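Local atomic coordinates of homocitrate synthase (Sulfolobus acidocaldarius, PDB entry 6KTQ), a protein that catalyses the aldol-type condensation of 2-oxoglutarate with acetyl-CoA to homocitrate, the first step of lysine biosynthesis through the alpha-aminoadipate pathway. Residues G262-L266 / Q267-A271; P304-P307 / I308-D311. All coordinates share one frame; numbering follows the deposited sequence.

Interaction 1: residues G262-L266 / Q267-A271; sequences GIAPL and QVVAA
Pro265 and Val269 meet in the first turn of helix 266-277, the helix that follows the eighth strand, 249-252, of the TIM-type barrel. Backbone bonds carry the turn. Pro265 holds the N-cap position and joins the helix through its carbonyl. Its O receives Val269 N at 3.0 Å in an almost straight bond (N-H...O 176°), and Val268 N reaches the same oxygen only weakly, at 3.1 Å. One residue on, Ala270 N binds Leu266 O at 2.8 Å and repeats the i to i+4 pattern.

Apolar contacts bridge the loop and the helix along two lines. Ala264 CB touches Val269 CG2 at 3.7 Å, and both residues also rest on Val239 of helix 235-244. Val269 CG1 stands anti to the backbone N (chi1 169°), which turns CG2 back toward the incoming loop. The other line is Pro265 CG against Val268 CG2, also at 3.7 Å, the ring and the valine branch meeting at a slant, both also touching Val236. Helix 235-244 thus receives both pairs. Ala264 lies about 8 Å, side chain to side chain, from the zinc ligands His227 and His229, close to the metal site but not a ligand of it.

The polar side chain is Gln267. Its chain starts between the backbone N and the carbonyl carbon (chi1 57°) and bends at chi2, folding the amide back beside the cap. There NE2 binds Asn255 OD1 and Thr309 OG1, while OE1 passes Pro265 CB at 3.9 Å.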
ATOM      1  N   GLY A 262     -10.132  28.654   1.357  1.00 20.60           N
ATOM      2  CA  GLY A 262     -10.489  27.787   0.246  1.00 21.08           C
ATOM      3  C   GLY A 262     -10.022  26.343   0.415  1.00 22.15           C
ATOM      4  O   GLY A 262      -9.447  25.996   1.453  1.00 21.72           O
ATOM      5  N   ILE A 263     -10.277  25.532  -0.616  1.00 21.83           N
ATOM      6  CA  ILE A 263      -9.889  24.115  -0.648  1.00 22.99           C
ATOM      7  C   ILE A 263      -8.796  23.854  -1.660  1.00 22.99           C
ATOM      8  O   ILE A 263      -8.260  24.792  -2.286  1.00 23.15           O
ATOM      9  CB  ILE A 263     -11.092  23.160  -0.854  1.00 23.37           C
ATOM     10  CG1 ILE A 263     -11.737  23.266  -2.246  1.00 23.23           C
ATOM     11  CG2 ILE A 263     -12.133  23.396   0.236  1.00 23.73           C
ATOM     12  CD1 ILE A 263     -12.614  22.065  -2.581  1.00 24.38           C
ATOM     13  N   ALA A 264      -8.388  22.591  -1.759  1.00 22.05           N
ATOM     14  CA  ALA A 264      -7.325  22.198  -2.683  1.00 22.10           C
ATOM     15  C   ALA A 264      -7.541  22.775  -4.088  1.00 21.06           C
ATOM     16  O   ALA A 264      -8.585  22.572  -4.682  1.00 21.81           O
ATOM     17  CB  ALA A 264      -7.243  20.671  -2.765  1.00 22.76           C
ATOM     18  N   PRO A 265      -6.539  23.477  -4.638  1.00 21.84           N
ATOM     19  CA  PRO A 265      -6.774  24.085  -5.944  1.00 21.91           C
ATOM     20  C   PRO A 265      -6.541  23.138  -7.105  1.00 20.90           C
ATOM     21  O   PRO A 265      -5.513  22.445  -7.161  1.00 23.07           O
ATOM     22  CB  PRO A 265      -5.795  25.251  -5.973  1.00 22.56           C
ATOM     23  CG  PRO A 265      -4.717  24.876  -5.023  1.00 24.84           C
ATOM     24  CD  PRO A 265      -5.381  24.066  -3.954  1.00 22.80           C
ATOM     25  N   LEU A 266      -7.472  23.127  -8.048  1.00 20.65           N
ATOM     26  CA  LEU A 266      -7.450  22.183  -9.143  1.00 22.27           C
ATOM     27  C   LEU A 266      -6.124  22.149  -9.897  1.00 23.84           C
ATOM     28  O   LEU A 266      -5.549  21.053 -10.144  1.00 21.88           O
ATOM     29  CB  LEU A 266      -8.609  22.424 -10.095  1.00 23.26           C
ATOM     30  CG  LEU A 266      -8.673  21.491 -11.292  1.00 26.00           C
ATOM     31  CD1 LEU A 266      -8.690  20.013 -10.905  1.00 26.08           C
ATOM     32  CD2 LEU A 266      -9.896  21.852 -12.135  1.00 29.69           C
ATOM     33  N   GLN A 267      -5.598  23.328 -10.239  1.00 23.31           N
ATOM     34  CA  GLN A 267      -4.404  23.364 -11.085  1.00 22.58           C
ATOM     35  C   GLN A 267      -3.189  22.762 -10.382  1.00 22.99           C
ATOM     36  O   GLN A 267      -2.371  22.105 -11.024  1.00 25.86           O
ATOM     37  CB  GLN A 267      -4.113  24.761 -11.616  1.00 23.18           C
ATOM     38  CG  GLN A 267      -3.945  25.851 -10.569  1.00 24.00           C
ATOM     39  CD  GLN A 267      -5.229  26.633 -10.351  1.00 24.36           C
ATOM     40  OE1 GLN A 267      -6.183  26.134  -9.765  1.00 23.58           O
ATOM     41  NE2 GLN A 267      -5.239  27.868 -10.798  1.00 23.95           N
ATOM     42  N   VAL A 268      -3.096  22.952  -9.072  1.00 22.48           N
ATOM     43  CA  VAL A 268      -1.964  22.455  -8.313  1.00 23.24           C
ATOM     44  C   VAL A 268      -2.120  20.955  -8.079  1.00 21.96           C
ATOM     45  O   VAL A 268      -1.188  20.204  -8.297  1.00 23.51           O
ATOM     46  CB  VAL A 268      -1.773  23.198  -6.976  1.00 23.32           C
ATOM     47  CG1 VAL A 268      -0.459  22.807  -6.328  1.00 22.63           C
ATOM     48  CG2 VAL A 268      -1.786  24.706  -7.196  1.00 23.17           C
ATOM     49  N   VAL A 269      -3.317  20.536  -7.686  1.00 21.65           N
ATOM     50  CA  VAL A 269      -3.633  19.115  -7.498  1.00 21.89           C
ATOM     51  C   VAL A 269      -3.351  18.317  -8.768  1.00 22.65           C
ATOM     52  O   VAL A 269      -2.727  17.243  -8.733  1.00 21.48           O
ATOM     53  CB  VAL A 269      -5.091  18.936  -7.032  1.00 20.89           C
ATOM     54  CG1 VAL A 269      -5.494  17.482  -7.087  1.00 23.08           C
ATOM     55  CG2 VAL A 269      -5.246  19.464  -5.630  1.00 21.95           C
ATOM     56  N   ALA A 270      -3.805  18.832  -9.903  1.00 21.42           N
ATOM     57  CA  ALA A 270      -3.637  18.144 -11.166  1.00 22.38           C
ATOM     58  C   ALA A 270      -2.149  17.971 -11.525  1.00 25.44           C
ATOM     59  O   ALA A 270      -1.716  16.898 -11.936  1.00 24.27           O
ATOM     60  CB  ALA A 270      -4.364  18.896 -12.275  1.00 22.61           C
ATOM     61  N   ALA A 271      -1.376  19.027 -11.325  1.00 23.68           N
ATOM     62  CA  ALA A 271       0.042  18.992 -11.558  1.00 23.15           C
ATOM     63  C   ALA A 271       0.744  18.032 -10.600  1.00 23.46           C
ATOM     64  O   ALA A 271       1.630  17.304 -11.022  1.00 23.55           O
ATOM     65  CB  ALA A 271       0.635  20.381 -11.398  1.00 23.16           C
TER

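Interaction 2: residues P304-P307 / I308-D311; sequences PNFP and ITGD
Phe306 and Gly310 face each other across a sharp chain reversal, in which the arms 304-307 and 308-311 run in nearly opposite directions. The tight part lies at the bend. Pro307 O takes Thr309 N at 2.8 Å, with the donor well off the axis of the carbonyl (C=O...N 95°) and tilted from its plane. The positive phi of Ile308 brings its CB to within 3.0 Å of Pro307 O. Around this bond Phe306 O draws in Gly310 twice: through a weak hydrogen bond from N at 2.8 Å, and through a CA-H...O contact from CA at 3.0 Å. Gly310 has no side chain, and the two arms of the reversal close up here.

Phe306 and Thr309 run side by side on the flank of the bend, Phe306 CD2 lying 3.9 Å from Thr309 OG1, oblique to the ring. OG1 is held by Gln267 NE2. Pro307 CD covers one face of the phenyl near its rim, and Arg342 NH1 is hydrogen-bonded to both Ile308 O and Gly310 O.

The solvent side is looser. The Pro307 ring is exposed although its carbonyl makes the tight turn. At the ends of the reversal Pro304 and the exposed Asp311 touch only by van der Waals contact, CB to CB at 3.8 Å, with Asp311 OD2 equally far from Pro304 CB. Pro304 O and Asp311 N come near but at a poor angle for a bond; the next backbone bond joins Pro304 to Tyr312. With phi 75° and psi -57°, Ile308 is the middle residue of a classic gamma turn.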
ATOM      1  N   PRO A 304       0.870  36.366  -8.484  1.00 26.66           N
ATOM      2  CA  PRO A 304       1.793  35.913  -9.540  1.00 28.58           C
ATOM      3  C   PRO A 304       2.587  34.664  -9.138  1.00 28.34           C
ATOM      4  O   PRO A 304       3.128  33.999  -9.987  1.00 27.55           O
ATOM      5  CB  PRO A 304       2.738  37.107  -9.735  1.00 30.04           C
ATOM      6  CG  PRO A 304       2.637  37.894  -8.479  1.00 30.12           C
ATOM      7  CD  PRO A 304       1.256  37.670  -7.921  1.00 28.13           C
ATOM      8  N   ASN A 305       2.648  34.362  -7.853  1.00 26.61           N
ATOM      9  CA  ASN A 305       3.347  33.173  -7.368  1.00 27.30           C
ATOM     10  C   ASN A 305       2.449  31.923  -7.233  1.00 28.33           C
ATOM     11  O   ASN A 305       2.843  30.917  -6.625  1.00 31.03           O
ATOM     12  CB  ASN A 305       4.121  33.508  -6.058  1.00 29.95           C
ATOM     13  CG  ASN A 305       3.244  33.535  -4.790  1.00 33.74           C
ATOM     14  OD1 ASN A 305       3.766  33.542  -3.663  1.00 38.39           O
ATOM     15  ND2 ASN A 305       1.939  33.527  -4.952  1.00 30.11           N
ATOM     16  N   PHE A 306       1.238  31.957  -7.799  1.00 26.62           N
ATOM     17  CA  PHE A 306       0.365  30.818  -7.663  1.00 25.74           C
ATOM     18  C   PHE A 306       0.958  29.669  -8.459  1.00 25.47           C
ATOM     19  O   PHE A 306       1.332  29.837  -9.621  1.00 24.58           O
ATOM     20  CB  PHE A 306      -1.057  31.084  -8.138  1.00 27.62           C
ATOM     21  CG  PHE A 306      -2.050  30.149  -7.550  1.00 27.94           C
ATOM     22  CD1 PHE A 306      -2.529  30.367  -6.263  1.00 30.33           C
ATOM     23  CD2 PHE A 306      -2.475  29.023  -8.237  1.00 25.88           C
ATOM     24  CE1 PHE A 306      -3.445  29.499  -5.696  1.00 30.01           C
ATOM     25  CE2 PHE A 306      -3.405  28.158  -7.679  1.00 26.75           C
ATOM     26  CZ  PHE A 306      -3.888  28.396  -6.398  1.00 28.61           C
ATOM     27  N   PRO A 307       1.040  28.477  -7.843  1.00 23.50           N
ATOM     28  CA  PRO A 307       1.658  27.374  -8.583  1.00 22.44           C
ATOM     29  C   PRO A 307       0.958  27.031  -9.902  1.00 22.07           C
ATOM     30  O   PRO A 307      -0.271  27.113  -9.995  1.00 22.02           O
ATOM     31  CB  PRO A 307       1.582  26.200  -7.588  1.00 22.30           C
ATOM     32  CG  PRO A 307       1.646  26.865  -6.260  1.00 23.80           C
ATOM     33  CD  PRO A 307       0.815  28.135  -6.429  1.00 23.31           C
ATOM     34  N   ILE A 308       1.757  26.632 -10.898  1.00 21.48           N
ATOM     35  CA  ILE A 308       1.299  26.084 -12.184  1.00 21.39           C
ATOM     36  C   ILE A 308       0.742  27.146 -13.140  1.00 24.18           C
ATOM     37  O   ILE A 308       1.213  27.244 -14.274  1.00 23.14           O
ATOM     38  CB  ILE A 308       0.255  24.961 -12.023  1.00 22.66           C
ATOM     39  CG1 ILE A 308       0.713  23.911 -11.002  1.00 23.97           C
ATOM     40  CG2 ILE A 308      -0.082  24.331 -13.379  1.00 23.84           C
ATOM     41  CD1 ILE A 308       2.122  23.384 -11.183  1.00 22.40           C
ATOM     42  N   THR A 309      -0.275  27.890 -12.701  1.00 23.04           N
ATOM     43  CA  THR A 309      -0.904  28.908 -13.541  1.00 24.64           C
ATOM     44  C   THR A 309      -0.430  30.315 -13.215  1.00 24.10           C
ATOM     45  O   THR A 309      -0.763  31.253 -13.919  1.00 22.41           O
ATOM     46  CB  THR A 309      -2.435  28.863 -13.427  1.00 23.65           C
ATOM     47  OG1 THR A 309      -2.840  29.094 -12.076  1.00 23.67           O
ATOM     48  CG2 THR A 309      -2.953  27.500 -13.891  1.00 24.67           C
ATOM     49  N   GLY A 310       0.304  30.493 -12.129  1.00 22.95           N
ATOM     50  CA  GLY A 310       0.735  31.834 -11.758  1.00 23.69           C
ATOM     51  C   GLY A 310       1.674  32.491 -12.756  1.00 25.65           C
ATOM     52  O   GLY A 310       2.474  31.839 -13.454  1.00 22.17           O
ATOM     53  N   ASP A 311       1.596  33.807 -12.823  1.00 26.28           N
ATOM     54  CA  ASP A 311       2.463  34.563 -13.735  1.00 27.89           C
ATOM     55  C   ASP A 311       3.921  34.114 -13.672  1.00 26.70           C
ATOM     56  O   ASP A 311       4.573  33.986 -14.709  1.00 25.95           O
ATOM     57  CB  ASP A 311       2.416  36.058 -13.398  1.00 31.24           C
ATOM     58  CG  ASP A 311       1.049  36.670 -13.618  1.00 35.76           C
ATOM     59  OD1 ASP A 311       0.270  36.145 -14.429  1.00 36.80           O
ATOM     60  OD2 ASP A 311       0.755  37.698 -12.974  1.00 42.31           O
TER

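How the interactions relate
From the N terminus, interaction 1 comes first: 262-271 leads from the loop after barrel strand 249-252 into helix 266-277 and closes the first helical turn. The chain then passes through helix 287-298 before interaction 2 folds 304-311 back on itself ahead of strand 315-316. The two are in series, neither nesting nor crossing, yet their centres are only about 12 Å apart and they touch directly. Phe306 CE2 packs on Gln267 CD at 3.6 Å, and Ile308 CD1 meets Ala271 CB. The returning loop thereby lies against the start of helix 266-277, which follows the eighth barrel strand, tying the barrel to the chain that leaves it for the C-terminal region.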